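Local coordinates for protein serine-threonine phosphatase 2C (Toxoplasma gondii, PDB 2I44) that probably removes phosphate groups from serine and threonine residues of proteins, and holds calcium ions at its metal site in this crystal, at residues 14-19 against 289-294; 53-58 against 140-145; 147-152 against 249-254; 184-189 against 228-233; 208-213 against 224-229. All blocks are in the same frame, centred on the assembly; numbering follows the deposited sequence.

Contact 1: 14-19 against 289-294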
# COMPACT_ATOMS: atom_id res chain seq x y z
N LEU A 14 9.32 -6.56 -12.15
CA LEU A 14 10.68 -6.06 -12.23
C LEU A 14 11.70 -7.03 -11.63
O LEU A 14 11.74 -7.21 -10.42
CB LEU A 14 10.77 -4.72 -11.49
CG LEU A 14 12.12 -4.00 -11.34
CD1 LEU A 14 12.56 -3.41 -12.67
CD2 LEU A 14 11.99 -2.89 -10.30
N PRO A 15 12.51 -7.68 -12.47
CA PRO A 15 13.49 -8.60 -11.90
C PRO A 15 14.52 -7.76 -11.12
O PRO A 15 14.52 -6.53 -11.22
CB PRO A 15 14.10 -9.27 -13.12
CG PRO A 15 12.94 -9.31 -14.08
CD PRO A 15 12.36 -7.92 -13.92
N PRO A 16 15.40 -8.41 -10.34
CA PRO A 16 16.43 -7.74 -9.55
C PRO A 16 17.11 -6.60 -10.31
O PRO A 16 17.86 -6.84 -11.24
CB PRO A 16 17.40 -8.87 -9.22
CG PRO A 16 16.47 -10.04 -9.07
CD PRO A 16 15.53 -9.88 -10.24
N THR A 17 16.86 -5.36 -9.88
CA THR A 17 17.44 -4.19 -10.54
C THR A 17 18.13 -3.26 -9.54
O THR A 17 17.54 -2.85 -8.53
CB THR A 17 16.34 -3.40 -11.28
OG1 THR A 17 15.66 -4.27 -12.19
CG2 THR A 17 16.93 -2.23 -12.04
N SER A 18 19.39 -2.91 -9.83
CA SER A 18 20.19 -2.05 -8.95
C SER A 18 20.04 -0.55 -9.22
O SER A 18 20.19 -0.08 -10.35
CB SER A 18 21.67 -2.43 -9.05
OG SER A 18 22.47 -1.60 -8.24
N TYR A 19 19.74 0.20 -8.16
CA TYR A 19 19.59 1.65 -8.25
C TYR A 19 20.58 2.27 -7.26
O TYR A 19 21.09 1.59 -6.36
CB TYR A 19 18.15 2.06 -7.92
CG TYR A 19 17.13 1.56 -8.93
CD1 TYR A 19 16.98 2.18 -10.17
CD2 TYR A 19 16.34 0.45 -8.65
CE1 TYR A 19 16.06 1.70 -11.10
CE2 TYR A 19 15.41 -0.04 -9.57
CZ TYR A 19 15.28 0.59 -10.80
OH TYR A 19 14.35 0.11 -11.70
N ARG A 289 18.90 -15.04 -6.03
CA ARG A 289 17.58 -15.31 -6.59
C ARG A 289 16.66 -14.09 -6.50
O ARG A 289 16.92 -13.17 -5.74
CB ARG A 289 16.93 -16.51 -5.87
CG ARG A 289 17.58 -17.84 -6.23
CD ARG A 289 16.94 -19.04 -5.53
NE ARG A 289 17.20 -19.05 -4.09
CZ ARG A 289 16.32 -18.68 -3.17
NH1 ARG A 289 15.11 -18.26 -3.53
NH2 ARG A 289 16.64 -18.74 -1.88
N ASN A 290 15.61 -14.07 -7.31
CA ASN A 290 14.65 -12.96 -7.31
C ASN A 290 13.88 -12.96 -5.98
O ASN A 290 12.98 -13.77 -5.78
CB ASN A 290 13.68 -13.12 -8.47
CG ASN A 290 12.80 -11.91 -8.66
OD1 ASN A 290 12.39 -11.27 -7.69
ND2 ASN A 290 12.49 -11.60 -9.91
N PRO A 291 14.21 -12.04 -5.06
CA PRO A 291 13.55 -11.95 -3.76
C PRO A 291 12.02 -11.88 -3.81
O PRO A 291 11.33 -12.58 -3.08
CB PRO A 291 14.16 -10.70 -3.14
CG PRO A 291 15.50 -10.60 -3.82
CD PRO A 291 15.15 -10.92 -5.24
N ALA A 292 11.51 -11.02 -4.69
CA ALA A 292 10.06 -10.85 -4.83
C ALA A 292 9.42 -12.11 -5.40
O ALA A 292 8.32 -12.49 -5.00
CB ALA A 292 9.75 -9.65 -5.72
N GLN A 293 10.10 -12.75 -6.35
CA GLN A 293 9.55 -13.96 -6.93
C GLN A 293 9.59 -15.07 -5.90
O GLN A 293 8.67 -15.89 -5.82
CB GLN A 293 10.35 -14.37 -8.17
CG GLN A 293 9.80 -15.59 -8.87
CD GLN A 293 10.71 -16.07 -9.98
OE1 GLN A 293 11.89 -16.33 -9.75
NE2 GLN A 293 10.18 -16.17 -11.19
N ALA A 294 10.64 -15.08 -5.10
CA ALA A 294 10.78 -16.10 -4.06
C ALA A 294 9.60 -15.99 -3.10
O ALA A 294 8.99 -17.00 -2.74
CB ALA A 294 12.10 -15.91 -3.31
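Pro-16 lays its ring against the side chain of Asn-290, the two crossing at about a right angle. This is the close part of the contact. Pro-16 CD comes within 3.5 Å of Asn-290 ND2, and the neighbouring Pro-16 CG lies 3.9 Å from Asn-290 CA, so two adjacent ring carbons follow the asparagine from its backbone to its amide. Pro-15 adds its backbone, with CA 3.7 Å from Asn-290 ND2. In the asparagine, chi1 of -171° carries the amide to the prolines, and chi2 of -37° sets ND2 against them and OD1 toward the helix. As N-cap of helix 291-305, Asn-290 accepts from Gln-293 N through OD1 at 3.0 Å, the donor standing well above the carbonyl plane. In the PP2C sandwich this helix packs on one of the two sheets: Pro-291 touches Thr-317 and Phe-319, and Ala-292 touches Ala-25, on strands 313-320 and 22-29. On this inner side the touch between the segments is looser, Pro-16 CG to Pro-291 CD at 4.1 Å. The 14-19 segment turns a corner at Pro-16, and Thr-17 OG1 donates to Pro-15 O across that bend at 2.7 Å. No hydrogen bond spans the two segments. Toward solvent, both prolines of the corner are exposed, and Arg-289, exposed and with its CB pointing away, forms a salt bridge with Glu-287.

Contact 2: 53-58 against 140-145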
# COMPACT_ATOMS: atom_id res chain seq x y z
N CYS A 53 15.86 9.60 -4.04
CA CYS A 53 14.41 9.72 -3.87
C CYS A 53 13.67 8.72 -4.75
O CYS A 53 13.97 8.59 -5.94
CB CYS A 53 13.92 11.12 -4.21
SG CYS A 53 14.48 12.39 -3.08
N ALA A 54 12.70 8.02 -4.17
CA ALA A 54 11.93 7.06 -4.93
C ALA A 54 10.57 6.85 -4.30
O ALA A 54 10.37 7.15 -3.12
CB ALA A 54 12.68 5.73 -5.02
N PHE A 55 9.63 6.34 -5.10
CA PHE A 55 8.27 6.06 -4.64
C PHE A 55 7.98 4.58 -4.82
O PHE A 55 8.35 3.98 -5.84
CB PHE A 55 7.25 6.86 -5.45
CG PHE A 55 5.82 6.53 -5.12
CD1 PHE A 55 5.17 7.17 -4.07
CD2 PHE A 55 5.13 5.56 -5.84
CE1 PHE A 55 3.85 6.85 -3.74
CE2 PHE A 55 3.82 5.23 -5.52
CZ PHE A 55 3.17 5.88 -4.47
N PHE A 56 7.30 3.99 -3.84
CA PHE A 56 6.95 2.58 -3.89
C PHE A 56 5.49 2.42 -3.52
O PHE A 56 5.05 2.94 -2.50
CB PHE A 56 7.82 1.79 -2.91
CG PHE A 56 9.29 1.92 -3.17
CD1 PHE A 56 9.91 1.16 -4.16
CD2 PHE A 56 10.06 2.83 -2.44
CE1 PHE A 56 11.28 1.31 -4.43
CE2 PHE A 56 11.42 2.98 -2.71
CZ PHE A 56 12.03 2.22 -3.70
N GLY A 57 4.74 1.68 -4.34
CA GLY A 57 3.33 1.49 -4.05
C GLY A 57 2.77 0.17 -4.57
O GLY A 57 3.09 -0.26 -5.67
N VAL A 58 1.94 -0.47 -3.76
CA VAL A 58 1.30 -1.72 -4.12
C VAL A 58 -0.18 -1.54 -3.80
O VAL A 58 -0.53 -0.96 -2.77
CB VAL A 58 1.88 -2.90 -3.32
CG1 VAL A 58 1.09 -4.17 -3.60
CG2 VAL A 58 3.34 -3.10 -3.69
N SER A 140 -4.02 0.23 -0.12
CA SER A 140 -2.80 0.88 -0.53
C SER A 140 -1.75 0.89 0.57
O SER A 140 -2.05 1.09 1.74
CB SER A 140 -3.09 2.33 -0.95
OG SER A 140 -1.89 3.06 -1.13
N VAL A 141 -0.52 0.60 0.17
CA VAL A 141 0.64 0.67 1.05
C VAL A 141 1.63 1.40 0.16
O VAL A 141 1.94 0.94 -0.94
CB VAL A 141 1.26 -0.70 1.43
CG1 VAL A 141 0.45 -1.35 2.50
CG2 VAL A 141 1.40 -1.57 0.20
N THR A 142 2.09 2.56 0.61
CA THR A 142 3.05 3.33 -0.17
C THR A 142 4.24 3.70 0.69
O THR A 142 4.16 3.74 1.91
CB THR A 142 2.41 4.62 -0.73
OG1 THR A 142 1.93 5.42 0.36
CG2 THR A 142 1.28 4.29 -1.69
N ALA A 143 5.36 3.97 0.03
CA ALA A 143 6.58 4.36 0.72
C ALA A 143 7.29 5.41 -0.12
O ALA A 143 7.52 5.21 -1.31
CB ALA A 143 7.49 3.14 0.92
N VAL A 144 7.63 6.53 0.50
CA VAL A 144 8.33 7.59 -0.20
C VAL A 144 9.73 7.71 0.40
O VAL A 144 9.89 8.09 1.56
CB VAL A 144 7.56 8.93 -0.07
CG1 VAL A 144 8.37 10.06 -0.72
CG2 VAL A 144 6.20 8.80 -0.75
N LEU A 145 10.74 7.34 -0.39
CA LEU A 145 12.12 7.43 0.04
C LEU A 145 12.65 8.80 -0.38
O LEU A 145 12.53 9.18 -1.54
CB LEU A 145 12.96 6.34 -0.63
CG LEU A 145 14.48 6.46 -0.43
CD1 LEU A 145 14.83 6.19 1.03
CD2 LEU A 145 15.20 5.47 -1.33
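Phe-56 and Ala-143 exchange two backbone hydrogen bonds, Ala-143 N to Phe-56 O at 2.7 Å and Phe-56 N to Ala-143 O at 2.8 Å, both in the carbonyl plane of the acceptor. They mark the middle of an antiparallel ladder between strands 53-62 and 137-146, inside one sheet of the PP2C beta sandwich. Ala-54 and Leu-145 form a second reciprocal pair of comparable strength. Toward Val-58 and Val-141 the ladder slackens: Val-58 N still reaches Val-141 O at 3.2 Å, but the return bond is weak. At the non-hydrogen-bonded pairs CA-H...O contacts fill in, such as Thr-142 CA with Phe-56 O.

Ala-54, Phe-56, Val-58, Val-141, Ala-143 and Leu-145 face strand 313-320 of the second sheet or lie beside the residues that do. Here Phe-56 CB meets Ala-143 CB at 4.1 Å, and its ring meets Phe-22 edge-to-face. The other face looks to helix 66-80, where Phe-55 packs on Val-75, Val-76 and Leu-79. Because Phe-55 CG is anti to the backbone N (chi1 175°), its ring runs along the sheet beside Gly-57, which has no side chain, and reaches Thr-142. Thr-142 OG1 bonds to Tyr-117 OH, while its methyl CG2 rests 3.7 Å from Phe-55 CZ. Nearer the ring's root, Val-144 CG2 lies at its edge, 3.8 Å from Phe-55 CD1.

Contact 3: 147-152 against 249-254; sequences KGFVAV and VRVVRV
Gly-148 O accepts from Val-254 N at 2.7 Å, an almost straight bond (172° at the hydrogen) that opens a ladder of five backbone bonds. Val-150 and Val-252 satisfy each other in both directions, with Val-150 N to Val-252 O at 2.9 Å and the return bond of similar length. Val-152 and Arg-250 do the same, Val-152 N to Arg-250 O being the shorter of their two bonds at 2.7 Å. Between these hydrogen-bonded pairs, Val-251 CA directs a CA-H...O contact at Val-150 O. Strand 149-155 is thus bonded along both sides, here to strand 248-253 and, through Ala-151 and Val-144, to strand 137-146, within one antiparallel sheet of the PP2C sandwich. The Gly-148 O bond joins two loop residues just beyond the paired strands.

Val-150, Val-152 and Val-252 turn toward strand 258-264. Beyond the last strand pair, Val-254 CG2 comes to 3.3 Å from Val-150 CG2, tighter than usual for two methyls. Phe-149, Ala-151, Val-251 and Arg-253 occupy the face toward helix 98-130. Arg-253 runs beside Phe-149, its chain extended from CG to NE. Phe-149 CE1 stands 3.5 Å above one guanidinium face, offset toward the rim, and also touches Arg-253 CG at 3.3 Å. The two planes are 54° apart. NH1 of Arg-253 has a long, weak ion pair with Asp-102 as well as an approach of 3.3 Å to Phe-149 CZ.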
# COMPACT_ATOMS: atom_id res chain seq x y z
N LYS A 147 16.06 11.40 0.83
CA LYS A 147 17.21 11.77 1.65
C LYS A 147 17.26 11.05 3.00
O LYS A 147 17.24 11.68 4.05
CB LYS A 147 17.22 13.28 1.88
CG LYS A 147 18.55 13.82 2.40
CD LYS A 147 18.47 15.30 2.75
CE LYS A 147 19.81 15.82 3.26
NZ LYS A 147 19.73 17.24 3.75
N GLY A 148 17.33 9.72 2.96
CA GLY A 148 17.42 8.95 4.19
C GLY A 148 16.14 8.74 4.98
O GLY A 148 16.18 8.10 6.03
N PHE A 149 15.03 9.27 4.50
CA PHE A 149 13.76 9.10 5.19
C PHE A 149 12.76 8.34 4.33
O PHE A 149 12.75 8.47 3.10
CB PHE A 149 13.15 10.46 5.54
CG PHE A 149 13.85 11.17 6.65
CD1 PHE A 149 13.71 10.74 7.97
CD2 PHE A 149 14.67 12.27 6.39
CE1 PHE A 149 14.38 11.39 9.01
CE2 PHE A 149 15.35 12.93 7.41
CZ PHE A 149 15.20 12.49 8.73
N VAL A 150 11.94 7.52 4.98
CA VAL A 150 10.92 6.78 4.27
C VAL A 150 9.59 7.13 4.91
O VAL A 150 9.36 6.87 6.09
CB VAL A 150 11.13 5.26 4.36
CG1 VAL A 150 9.98 4.53 3.68
CG2 VAL A 150 12.44 4.89 3.70
N ALA A 151 8.73 7.77 4.11
CA ALA A 151 7.41 8.17 4.56
C ALA A 151 6.44 7.07 4.17
O ALA A 151 6.07 6.94 3.00
CB ALA A 151 7.02 9.49 3.91
N VAL A 152 6.03 6.27 5.15
CA VAL A 152 5.10 5.18 4.92
C VAL A 152 3.65 5.64 5.08
O VAL A 152 3.29 6.31 6.05
CB VAL A 152 5.34 4.00 5.90
CG1 VAL A 152 4.29 2.93 5.69
CG2 VAL A 152 6.72 3.41 5.68
N VAL A 249 0.14 7.64 8.61
CA VAL A 249 1.45 7.94 8.06
C VAL A 249 2.52 7.79 9.12
O VAL A 249 2.31 8.15 10.28
CB VAL A 249 1.49 9.37 7.47
CG1 VAL A 249 2.83 9.62 6.80
CG2 VAL A 249 0.36 9.55 6.46
N ARG A 250 3.66 7.24 8.72
CA ARG A 250 4.80 7.01 9.61
C ARG A 250 6.11 7.27 8.87
O ARG A 250 6.37 6.67 7.82
CB ARG A 250 4.77 5.57 10.13
CG ARG A 250 5.96 5.18 11.00
CD ARG A 250 5.83 3.74 11.51
NE ARG A 250 6.97 3.33 12.34
CZ ARG A 250 7.12 2.13 12.89
NH1 ARG A 250 6.20 1.19 12.70
NH2 ARG A 250 8.19 1.85 13.62
N VAL A 251 6.93 8.17 9.42
CA VAL A 251 8.22 8.48 8.82
C VAL A 251 9.33 7.81 9.62
O VAL A 251 9.48 8.04 10.82
CB VAL A 251 8.48 10.01 8.78
CG1 VAL A 251 9.85 10.28 8.16
CG2 VAL A 251 7.39 10.72 8.00
N VAL A 252 10.11 6.97 8.95
CA VAL A 252 11.20 6.27 9.59
C VAL A 252 12.54 6.68 8.98
O VAL A 252 12.63 6.90 7.77
CB VAL A 252 11.02 4.73 9.46
CG1 VAL A 252 10.60 4.38 8.05
CG2 VAL A 252 12.31 4.00 9.81
N ARG A 253 13.56 6.80 9.82
CA ARG A 253 14.90 7.14 9.34
C ARG A 253 15.55 5.86 8.84
O ARG A 253 15.55 4.85 9.54
CB ARG A 253 15.78 7.69 10.46
CG ARG A 253 15.36 9.02 11.04
CD ARG A 253 16.27 9.35 12.22
NE ARG A 253 15.92 10.63 12.85
CZ ARG A 253 16.31 11.82 12.40
NH1 ARG A 253 17.08 11.91 11.32
NH2 ARG A 253 15.92 12.92 13.03
N VAL A 254 16.09 5.89 7.63
CA VAL A 254 16.76 4.71 7.11
C VAL A 254 18.15 4.71 7.74
O VAL A 254 18.98 5.57 7.42
CB VAL A 254 16.90 4.75 5.59
CG1 VAL A 254 17.57 3.49 5.09
CG2 VAL A 254 15.52 4.93 4.94

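Contact 4: 184-189 against 228-233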
# COMPACT_ATOMS: atom_id res chain seq x y z
N PRO A 184 -12.39 -0.45 17.34
CA PRO A 184 -13.27 0.50 18.02
C PRO A 184 -13.52 1.85 17.34
O PRO A 184 -14.66 2.19 17.03
CB PRO A 184 -12.63 0.64 19.40
CG PRO A 184 -12.16 -0.76 19.65
CD PRO A 184 -11.51 -1.12 18.32
N HIS A 185 -12.47 2.63 17.10
CA HIS A 185 -12.69 3.92 16.47
C HIS A 185 -13.13 3.86 15.01
O HIS A 185 -13.79 4.77 14.53
CB HIS A 185 -11.47 4.83 16.66
CG HIS A 185 -11.33 5.35 18.07
ND1 HIS A 185 -10.43 6.34 18.41
CD2 HIS A 185 -11.96 5.00 19.22
CE1 HIS A 185 -10.51 6.57 19.71
NE2 HIS A 185 -11.43 5.78 20.22
N GLU A 186 -12.77 2.79 14.29
CA GLU A 186 -13.21 2.65 12.90
C GLU A 186 -14.71 2.39 12.93
O GLU A 186 -15.50 3.02 12.22
CB GLU A 186 -12.51 1.48 12.20
CG GLU A 186 -11.01 1.69 12.02
CD GLU A 186 -10.69 2.86 11.12
OE1 GLU A 186 -10.88 2.76 9.89
OE2 GLU A 186 -10.27 3.90 11.65
N LYS A 187 -15.10 1.45 13.79
CA LYS A 187 -16.49 1.07 13.95
C LYS A 187 -17.31 2.30 14.34
O LYS A 187 -18.41 2.51 13.84
CB LYS A 187 -16.59 -0.00 15.04
CG LYS A 187 -17.95 -0.63 15.20
CD LYS A 187 -17.86 -1.80 16.17
CE LYS A 187 -19.20 -2.48 16.36
NZ LYS A 187 -19.07 -3.69 17.22
N LEU A 188 -16.77 3.10 15.25
CA LEU A 188 -17.45 4.30 15.69
C LEU A 188 -17.72 5.24 14.52
O LEU A 188 -18.82 5.78 14.39
CB LEU A 188 -16.63 5.03 16.75
CG LEU A 188 -17.19 4.83 18.15
CD1 LEU A 188 -16.19 5.33 19.18
CD2 LEU A 188 -18.52 5.57 18.27
N ARG A 189 -16.72 5.42 13.66
CA ARG A 189 -16.89 6.31 12.52
C ARG A 189 -17.95 5.80 11.55
O ARG A 189 -18.77 6.57 11.02
CB ARG A 189 -15.56 6.52 11.79
CG ARG A 189 -15.65 7.52 10.65
CD ARG A 189 -14.36 7.63 9.85
NE ARG A 189 -14.06 6.40 9.12
CZ ARG A 189 -13.08 5.56 9.43
NH1 ARG A 189 -12.28 5.80 10.46
NH2 ARG A 189 -12.89 4.46 8.71
N GLN A 228 -13.96 -5.69 3.82
CA GLN A 228 -13.47 -6.15 5.11
C GLN A 228 -12.37 -5.26 5.68
O GLN A 228 -11.69 -5.63 6.63
CB GLN A 228 -13.04 -7.61 5.02
CG GLN A 228 -14.25 -8.53 4.90
CD GLN A 228 -13.88 -9.98 4.68
OE1 GLN A 228 -13.17 -10.32 3.74
NE2 GLN A 228 -14.38 -10.85 5.56
N TYR A 229 -12.21 -4.08 5.08
CA TYR A 229 -11.26 -3.09 5.58
C TYR A 229 -12.02 -1.76 5.57
O TYR A 229 -12.88 -1.53 4.72
CB TYR A 229 -9.96 -3.05 4.76
CG TYR A 229 -10.10 -3.07 3.27
CD1 TYR A 229 -10.16 -1.88 2.54
CD2 TYR A 229 -10.11 -4.27 2.56
CE1 TYR A 229 -10.23 -1.89 1.14
CE2 TYR A 229 -10.19 -4.29 1.17
CZ TYR A 229 -10.25 -3.10 0.47
OH TYR A 229 -10.30 -3.10 -0.90
N SER A 230 -11.70 -0.90 6.53
CA SER A 230 -12.40 0.38 6.70
C SER A 230 -11.84 1.65 6.07
O SER A 230 -12.41 2.74 6.24
CB SER A 230 -12.61 0.60 8.20
OG SER A 230 -11.45 0.22 8.90
N ARG A 231 -10.72 1.54 5.37
CA ARG A 231 -10.12 2.68 4.69
C ARG A 231 -9.63 2.20 3.34
O ARG A 231 -9.13 1.08 3.22
CB ARG A 231 -8.96 3.27 5.51
CG ARG A 231 -9.37 3.69 6.91
CD ARG A 231 -8.37 4.63 7.54
NE ARG A 231 -8.59 4.80 8.98
CZ ARG A 231 -7.88 5.61 9.75
NH1 ARG A 231 -6.90 6.34 9.23
NH2 ARG A 231 -8.13 5.67 11.06
N ALA A 232 -9.80 3.02 2.31
CA ALA A 232 -9.40 2.62 0.97
C ALA A 232 -9.61 3.68 -0.09
O ALA A 232 -10.26 4.71 0.14
CB ALA A 232 -10.17 1.36 0.58
N PHE A 233 -9.04 3.41 -1.26
CA PHE A 233 -9.22 4.29 -2.41
C PHE A 233 -10.50 3.77 -3.07
O PHE A 233 -10.75 2.57 -3.07
CB PHE A 233 -8.08 4.13 -3.40
CG PHE A 233 -6.85 4.92 -3.07
CD1 PHE A 233 -6.91 6.30 -2.93
CD2 PHE A 233 -5.62 4.28 -2.95
CE1 PHE A 233 -5.76 7.04 -2.69
CE2 PHE A 233 -4.46 5.01 -2.71
CZ PHE A 233 -4.53 6.40 -2.57
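The carboxylate of Glu-186 is gripped by the guanidinium groups of Arg-231 and Arg-189, whose planes stand nearly perpendicular at 86°. Arg-231 comes side-on: NH2 bonds to Glu-186 OE2 at 2.8 Å and NE to Glu-186 OE1 at 3.2 Å, both on the syn side and about 30° out of the carboxylate plane. Glu-186 lies near the plane of that guanidinium, at its edge. Arg-189 comes end-on from above the carboxylate, its NH2 2.9 Å from Glu-186 OE1 and its NH1 3.0 Å from Glu-186 OE2. At OE2 the two arginines arrive from opposite faces. Ser-230 OG adds a third donor to Glu-186 OE1, on the anti lone pair, at 2.8 Å. Five sound bonds therefore hold one buried carboxylate, and its orientation is fixed from several directions; two cations so near would be expected to favour its charged form.

Arg-189 reaches back to Glu-186, one turn earlier in the helix, because its chain, extended at first, bends at chi3 (66°). Its NE is bound by Gly-242 O, while Arg-231 NH1 donates to Gln-246 O, so second-shell carbonyls steady both guanidinium groups. The mutual approach of the arginines, 4.1 Å from Arg-189 NH1 to Arg-231 NE, is probably offset by the anion they share. The result is a salt-bridge network that ties helix 184-192, through its Glu-x-x-Arg sequence, to the loop of Ser-230 and Arg-231 that leads into strand 233-234 in this PP2C domain.

Contact 5: 208-213 against 224-229; sequences FIRGGD and PMQLQY
Leu-227 O accepts from Ile-209 N at 2.8 Å, nearly in line with the carbonyl, and also meets Phe-208 CA in a CA-H...O contact at 3.2 Å. This is one half of a single antiparallel bridge, which adds the 224-229 loop to the small ribbon of strands 196-198 and 208-210, beside the main PP2C sandwich. The return bond, Leu-227 N to Ile-209 O, is weak at 3.5 Å. Ile-209 and Leu-227 lie side by side, and CG2 of Ile-209, placed between its backbone N and carbonyl carbon, sits 3.7 Å from Leu-227 CB.

Phe-208 and Gln-228 also run side by side, ring and amide planes only 6° apart. Gln-228 CG approaches Phe-208 CE1 to 3.3 Å, and NE2 continues along to Phe-208 CZ. That NE2 is bound by Lys-206 O, which helps to hold the amide beside the ring. Gln-226 CB touches the same ring at CD1. Farther along, Tyr-229 starts away from 208-213, and its side chain lies about 6 Å from a calcium ion. Where the strand ends, a water bridges the segments, accepting from Gly-211 N at 3.0 Å and donating to O of Met-225, a selenomethionine, at 2.8 Å.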
# COMPACT_ATOMS: atom_id res chain seq x y z
N PHE A 208 -17.59 -6.94 8.12
CA PHE A 208 -17.67 -6.12 6.92
C PHE A 208 -18.20 -4.73 7.23
O PHE A 208 -18.94 -4.54 8.19
CB PHE A 208 -18.65 -6.74 5.91
CG PHE A 208 -18.26 -8.11 5.42
CD1 PHE A 208 -17.50 -8.26 4.26
CD2 PHE A 208 -18.67 -9.25 6.11
CE1 PHE A 208 -17.17 -9.54 3.79
CE2 PHE A 208 -18.34 -10.53 5.65
CZ PHE A 208 -17.58 -10.67 4.49
N ILE A 209 -17.79 -3.75 6.42
CA ILE A 209 -18.32 -2.41 6.55
C ILE A 209 -19.46 -2.44 5.54
O ILE A 209 -19.26 -2.81 4.38
CB ILE A 209 -17.32 -1.28 6.16
CG1 ILE A 209 -18.08 0.05 6.04
CG2 ILE A 209 -16.59 -1.62 4.86
CD1 ILE A 209 -17.18 1.31 5.94
N ARG A 210 -20.66 -2.09 5.98
CA ARG A 210 -21.82 -2.11 5.10
C ARG A 210 -22.49 -0.75 5.04
O ARG A 210 -22.71 -0.11 6.07
CB ARG A 210 -22.81 -3.16 5.60
CG ARG A 210 -24.12 -3.20 4.85
CD ARG A 210 -25.05 -4.26 5.41
NE ARG A 210 -24.54 -5.62 5.19
CZ ARG A 210 -25.19 -6.72 5.55
NH1 ARG A 210 -26.37 -6.63 6.15
NH2 ARG A 210 -24.67 -7.92 5.32
N GLY A 211 -22.81 -0.30 3.83
CA GLY A 211 -23.46 0.99 3.66
C GLY A 211 -24.87 1.04 4.24
O GLY A 211 -25.50 0.01 4.47
N GLY A 212 -25.36 2.26 4.48
CA GLY A 212 -26.69 2.42 5.05
C GLY A 212 -27.80 2.07 4.08
O GLY A 212 -28.94 1.83 4.49
N ASP A 213 -27.48 2.04 2.79
CA ASP A 213 -28.46 1.74 1.76
C ASP A 213 -28.37 0.29 1.30
O ASP A 213 -29.09 -0.13 0.38
CB ASP A 213 -28.25 2.67 0.57
CG ASP A 213 -26.87 2.53 -0.05
OD1 ASP A 213 -26.00 1.91 0.60
OD2 ASP A 213 -26.66 3.03 -1.17
N PRO A 224 -25.51 -4.63 -3.74
CA PRO A 224 -24.70 -3.71 -2.93
C PRO A 224 -23.48 -4.48 -2.43
O PRO A 224 -23.56 -5.69 -2.17
CB PRO A 224 -25.66 -3.33 -1.80
CG PRO A 224 -26.49 -4.56 -1.63
CD PRO A 224 -26.78 -4.94 -3.07
N MSE A 225 -22.34 -3.80 -2.31
CA MSE A 225 -21.13 -4.48 -1.87
C MSE A 225 -20.63 -4.08 -0.49
O MSE A 225 -21.00 -3.03 0.04
CB MSE A 225 -20.01 -4.26 -2.89
CG MSE A 225 -20.32 -4.81 -4.29
SE MSE A 225 -20.41 -6.76 -4.33
CE MSE A 225 -22.31 -6.99 -4.51
N GLN A 226 -19.79 -4.94 0.07
CA GLN A 226 -19.19 -4.77 1.39
C GLN A 226 -17.68 -4.95 1.31
O GLN A 226 -17.17 -5.55 0.37
CB GLN A 226 -19.74 -5.81 2.35
CG GLN A 226 -21.23 -5.74 2.59
CD GLN A 226 -21.79 -7.04 3.14
OE1 GLN A 226 -21.81 -8.07 2.45
NE2 GLN A 226 -22.25 -7.01 4.39
N LEU A 227 -16.97 -4.45 2.31
CA LEU A 227 -15.52 -4.57 2.35
C LEU A 227 -15.10 -5.02 3.74
O LEU A 227 -15.80 -4.78 4.72
CB LEU A 227 -14.86 -3.23 2.03
CG LEU A 227 -15.18 -2.62 0.66
CD1 LEU A 227 -14.45 -1.29 0.51
CD2 LEU A 227 -14.75 -3.59 -0.43
N GLN A 228 -13.96 -5.69 3.82
CA GLN A 228 -13.47 -6.15 5.11
C GLN A 228 -12.37 -5.26 5.68
O GLN A 228 -11.69 -5.63 6.63
CB GLN A 228 -13.04 -7.61 5.02
CG GLN A 228 -14.25 -8.53 4.90
CD GLN A 228 -13.88 -9.98 4.68
OE1 GLN A 228 -13.17 -10.32 3.74
NE2 GLN A 228 -14.38 -10.85 5.56
N TYR A 229 -12.21 -4.08 5.08
CA TYR A 229 -11.26 -3.09 5.58
C TYR A 229 -12.02 -1.76 5.57
O TYR A 229 -12.88 -1.53 4.72
CB TYR A 229 -9.96 -3.05 4.76
CG TYR A 229 -10.10 -3.07 3.27
CD1 TYR A 229 -10.16 -1.88 2.54
CD2 TYR A 229 -10.11 -4.27 2.56
CE1 TYR A 229 -10.23 -1.89 1.14
CE2 TYR A 229 -10.19 -4.29 1.17
CZ TYR A 229 -10.25 -3.10 0.47
OH TYR A 229 -10.30 -3.10 -0.90
O HOH W 1 -23.15 -1.49 1.05

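In the fold
Contact 1 encloses all the others along the chain, pairing the start with helix 291-305. Contacts 2 and 3 follow in series, their centres about 10 Å apart, and build one sheet of the sandwich, where strands 137-146 and 149-155 are neighbours joined by Val-144 O and Ala-151 N. Contacts 4 and 5, nested within the loop closed by contact 3, are about 10 Å apart between centres and share Gln-228 and Tyr-229. They fasten parts of the region between strands 149-155 and 248-253, and Tyr-229 brings it near the calcium site. Ser-140 of contact 2 packs on Phe-233 of contact 4. Contacts 1 and 5 lie about 37 Å apart between centres, across the chain's centre.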